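Local coordinates for protein phage terminase large subunit (Thermus phage P7426, PDB 7KS4) that probably acts as the ATP-driven motor that packages viral DNA into empty capsids and as the endonuclease that cuts the genome, this chain holding the N-terminal ATPase domain, at residues E55-L60 / E87-L92. Sequence-based numbering, arbitrary orientation.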
ATOM      1  N   GLU A  55       4.996   2.531   4.800  1.00 28.26           N
ATOM      2  CA  GLU A  55       3.976   3.537   5.090  1.00 28.44           C
ATOM      3  C   GLU A  55       3.194   3.180   6.346  1.00 28.22           C
ATOM      4  O   GLU A  55       2.948   4.037   7.204  1.00 27.83           O
ATOM      5  CB  GLU A  55       3.026   3.683   3.896  1.00 29.69           C
ATOM      6  CG  GLU A  55       3.670   4.301   2.657  1.00 31.67           C
ATOM      7  CD  GLU A  55       3.719   5.815   2.710  1.00 32.13           C
ATOM      8  OE1 GLU A  55       2.872   6.422   3.397  1.00 31.45           O
ATOM      9  OE2 GLU A  55       4.617   6.404   2.068  1.00 33.93           O
ATOM     10  N   ALA A  56       2.796   1.915   6.473  1.00 28.19           N
ATOM     11  CA  ALA A  56       2.047   1.474   7.647  1.00 27.99           C
ATOM     12  C   ALA A  56       2.875   1.601   8.919  1.00 28.17           C
ATOM     13  O   ALA A  56       2.382   2.085   9.944  1.00 27.59           O
ATOM     14  CB  ALA A  56       1.579   0.036   7.448  1.00 29.74           C
ATOM     15  N   VAL A  57       4.138   1.166   8.878  1.00 28.86           N
ATOM     16  CA  VAL A  57       4.995   1.268  10.058  1.00 28.63           C
ATOM     17  C   VAL A  57       5.071   2.712  10.530  1.00 28.36           C
ATOM     18  O   VAL A  57       4.937   3.005  11.724  1.00 28.37           O
ATOM     19  CB  VAL A  57       6.402   0.713   9.766  1.00 29.87           C
ATOM     20  CG1 VAL A  57       7.297   0.915  10.987  1.00 30.45           C
ATOM     21  CG2 VAL A  57       6.350  -0.757   9.400  1.00 31.42           C
ATOM     22  N   PHE A  58       5.310   3.636   9.598  1.00 28.66           N
ATOM     23  CA  PHE A  58       5.429   5.041   9.963  1.00 28.62           C
ATOM     24  C   PHE A  58       4.169   5.538  10.668  1.00 29.20           C
ATOM     25  O   PHE A  58       4.244   6.170  11.730  1.00 30.33           O
ATOM     26  CB  PHE A  58       5.721   5.872   8.717  1.00 28.99           C
ATOM     27  CG  PHE A  58       5.888   7.332   9.003  1.00 30.72           C
ATOM     28  CD1 PHE A  58       7.026   7.796   9.638  1.00 31.70           C
ATOM     29  CD2 PHE A  58       4.902   8.235   8.649  1.00 31.78           C
ATOM     30  CE1 PHE A  58       7.182   9.138   9.915  1.00 33.14           C
ATOM     31  CE2 PHE A  58       5.052   9.576   8.920  1.00 33.91           C
ATOM     32  CZ  PHE A  58       6.199  10.027   9.550  1.00 34.69           C
ATOM     33  N   GLU A  59       2.998   5.255  10.099  1.00 29.56           N
ATOM     34  CA  GLU A  59       1.755   5.715  10.711  1.00 31.19           C
ATOM     35  C   GLU A  59       1.617   5.210  12.141  1.00 31.21           C
ATOM     36  O   GLU A  59       1.230   5.971  13.038  1.00 33.07           O
ATOM     37  CB  GLU A  59       0.555   5.264   9.879  1.00 34.38           C
ATOM     38  CG  GLU A  59       0.413   5.981   8.553  1.00 36.66           C
ATOM     39  CD  GLU A  59      -0.056   7.418   8.696  1.00 38.92           C
ATOM     40  OE1 GLU A  59      -0.798   7.721   9.649  1.00 41.01           O
ATOM     41  OE2 GLU A  59       0.324   8.243   7.844  1.00 42.44           O
ATOM     42  N   LEU A  60       1.928   3.932  12.379  1.00 28.67           N
ATOM     43  CA  LEU A  60       1.667   3.348  13.692  1.00 29.36           C
ATOM     44  C   LEU A  60       2.508   4.006  14.777  1.00 29.21           C
ATOM     45  O   LEU A  60       2.045   4.138  15.916  1.00 30.21           O
ATOM     46  CB  LEU A  60       1.917   1.837  13.658  1.00 30.39           C
ATOM     47  CG  LEU A  60       0.999   1.059  12.702  1.00 33.21           C
ATOM     48  CD1 LEU A  60       1.433  -0.398  12.611  1.00 34.52           C
ATOM     49  CD2 LEU A  60      -0.467   1.156  13.126  1.00 34.54           C
ATOM     50  N   GLU A  87       7.182  -7.625  11.230  1.00 42.56           N
ATOM     51  CA  GLU A  87       8.628  -7.685  11.458  1.00 44.20           C
ATOM     52  C   GLU A  87       9.189  -6.298  11.736  1.00 42.72           C
ATOM     53  O   GLU A  87       9.944  -6.095  12.697  1.00 40.08           O
ATOM     54  CB  GLU A  87       9.348  -8.307  10.256  1.00 47.96           C
ATOM     55  CG  GLU A  87      10.850  -8.572  10.489  1.00 52.30           C
ATOM     56  CD  GLU A  87      11.726  -7.331  10.323  1.00 52.72           C
ATOM     57  OE1 GLU A  87      11.379  -6.459   9.496  1.00 52.53           O
ATOM     58  OE2 GLU A  87      12.764  -7.228  11.021  1.00 52.97           O
ATOM     59  N   LYS A  88       8.828  -5.326  10.893  1.00 39.39           N
ATOM     60  CA  LYS A  88       9.386  -3.984  11.021  1.00 39.19           C
ATOM     61  C   LYS A  88       8.937  -3.320  12.314  1.00 36.46           C
ATOM     62  O   LYS A  88       9.736  -2.656  12.984  1.00 36.61           O
ATOM     63  CB  LYS A  88       8.979  -3.132   9.817  1.00 38.70           C
ATOM     64  CG  LYS A  88       9.531  -3.643   8.500  1.00 41.29           C
ATOM     65  CD  LYS A  88       9.053  -2.803   7.320  1.00 40.93           C
ATOM     66  CE  LYS A  88       9.925  -3.032   6.098  1.00 45.41           C
ATOM     67  NZ  LYS A  88      10.099  -4.471   5.803  1.00 48.17           N
ATOM     68  N   VAL A  89       7.661  -3.472  12.669  1.00 33.59           N
ATOM     69  CA  VAL A  89       7.134  -2.842  13.876  1.00 32.91           C
ATOM     70  C   VAL A  89       7.759  -3.463  15.118  1.00 33.25           C
ATOM     71  O   VAL A  89       8.132  -2.760  16.063  1.00 31.29           O
ATOM     72  CB  VAL A  89       5.597  -2.953  13.894  1.00 32.70           C
ATOM     73  CG1 VAL A  89       5.035  -2.726  15.298  1.00 32.81           C
ATOM     74  CG2 VAL A  89       4.974  -1.963  12.916  1.00 31.30           C
ATOM     75  N   GLU A  90       7.871  -4.790  15.151  1.00 37.49           N
ATOM     76  CA  GLU A  90       8.445  -5.432  16.329  1.00 39.66           C
ATOM     77  C   GLU A  90       9.916  -5.081  16.496  1.00 39.44           C
ATOM     78  O   GLU A  90      10.397  -4.962  17.630  1.00 38.82           O
ATOM     79  CB  GLU A  90       8.231  -6.946  16.250  1.00 44.01           C
ATOM     80  CG  GLU A  90       6.804  -7.334  16.628  1.00 45.91           C
ATOM     81  CD  GLU A  90       6.522  -8.813  16.511  1.00 51.12           C
ATOM     82  OE1 GLU A  90       7.396  -9.570  16.037  1.00 54.02           O
ATOM     83  OE2 GLU A  90       5.409  -9.219  16.900  1.00 51.68           O
ATOM     84  N   ARG A  91      10.640  -4.893  15.390  1.00 39.16           N
ATOM     85  CA  ARG A  91      12.035  -4.477  15.476  1.00 39.39           C
ATOM     86  C   ARG A  91      12.150  -3.006  15.858  1.00 38.29           C
ATOM     87  O   ARG A  91      12.915  -2.642  16.763  1.00 37.91           O
ATOM     88  CB  ARG A  91      12.731  -4.741  14.141  1.00 40.39           C
ATOM     89  CG  ARG A  91      14.105  -4.103  14.026  1.00 41.38           C
ATOM     90  CD  ARG A  91      14.892  -4.702  12.871  1.00 43.47           C
ATOM     91  NE  ARG A  91      14.162  -4.611  11.605  1.00 44.07           N
ATOM     92  CZ  ARG A  91      14.173  -3.550  10.804  1.00 43.39           C
ATOM     93  NH1 ARG A  91      13.478  -3.568   9.675  1.00 43.32           N
ATOM     94  NH2 ARG A  91      14.876  -2.471  11.123  1.00 43.78           N
ATOM     95  N   LEU A  92      11.403  -2.140  15.168  1.00 36.81           N
ATOM     96  CA  LEU A  92      11.526  -0.704  15.394  1.00 37.69           C
ATOM     97  C   LEU A  92      11.136  -0.315  16.811  1.00 35.48           C
ATOM     98  O   LEU A  92      11.662   0.667  17.353  1.00 35.69           O
ATOM     99  CB  LEU A  92      10.661   0.058  14.391  1.00 37.80           C
ATOM    100  CG  LEU A  92      11.214   1.418  13.988  1.00 39.78           C
ATOM    101  CD1 LEU A  92      12.454   1.232  13.118  1.00 42.62           C
ATOM    102  CD2 LEU A  92      10.142   2.229  13.263  1.00 38.50           C
TER
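Two neighbouring helices of the P-loop ATPase core meet where V57, on the helix that starts at the ADP-binding loop, packs against K88, V89 and L92 of helix 75-92. The short branched valine suits this spot because its two methyls serve different partners. With CG1 anti to the backbone N (chi1 176°), V57 CG2 lies beside that N and packs 3.6 Å from K88 CB and 4.0 Å from V89 CG2, while V57 CG1 reaches L92 CD2 at 3.9 Å. L60 sends CD1 across V89 at roughly a right angle, 3.9 Å from V89 CG2, so that this one valine methyl meets both V57 and L60. The longer leucines L60 and L92 carry their terminal methyls farther from the backbone. A lysine suits position 88 because its CB and CD can line V57 while NZ leads away to a salt bridge with E50, a residue of the ADP site. Helix 13-19 adds L19 against V57 and K88. The segment axes approach to 9.8 Å and cross at -40°, running broadly the same way. Helix 48-62 links strands 37-42 and 67-72, helix 75-92 follows the latter, and strand 178-183 separates 37-42 from Walker B strand 150-153, as in ASCE ATPases.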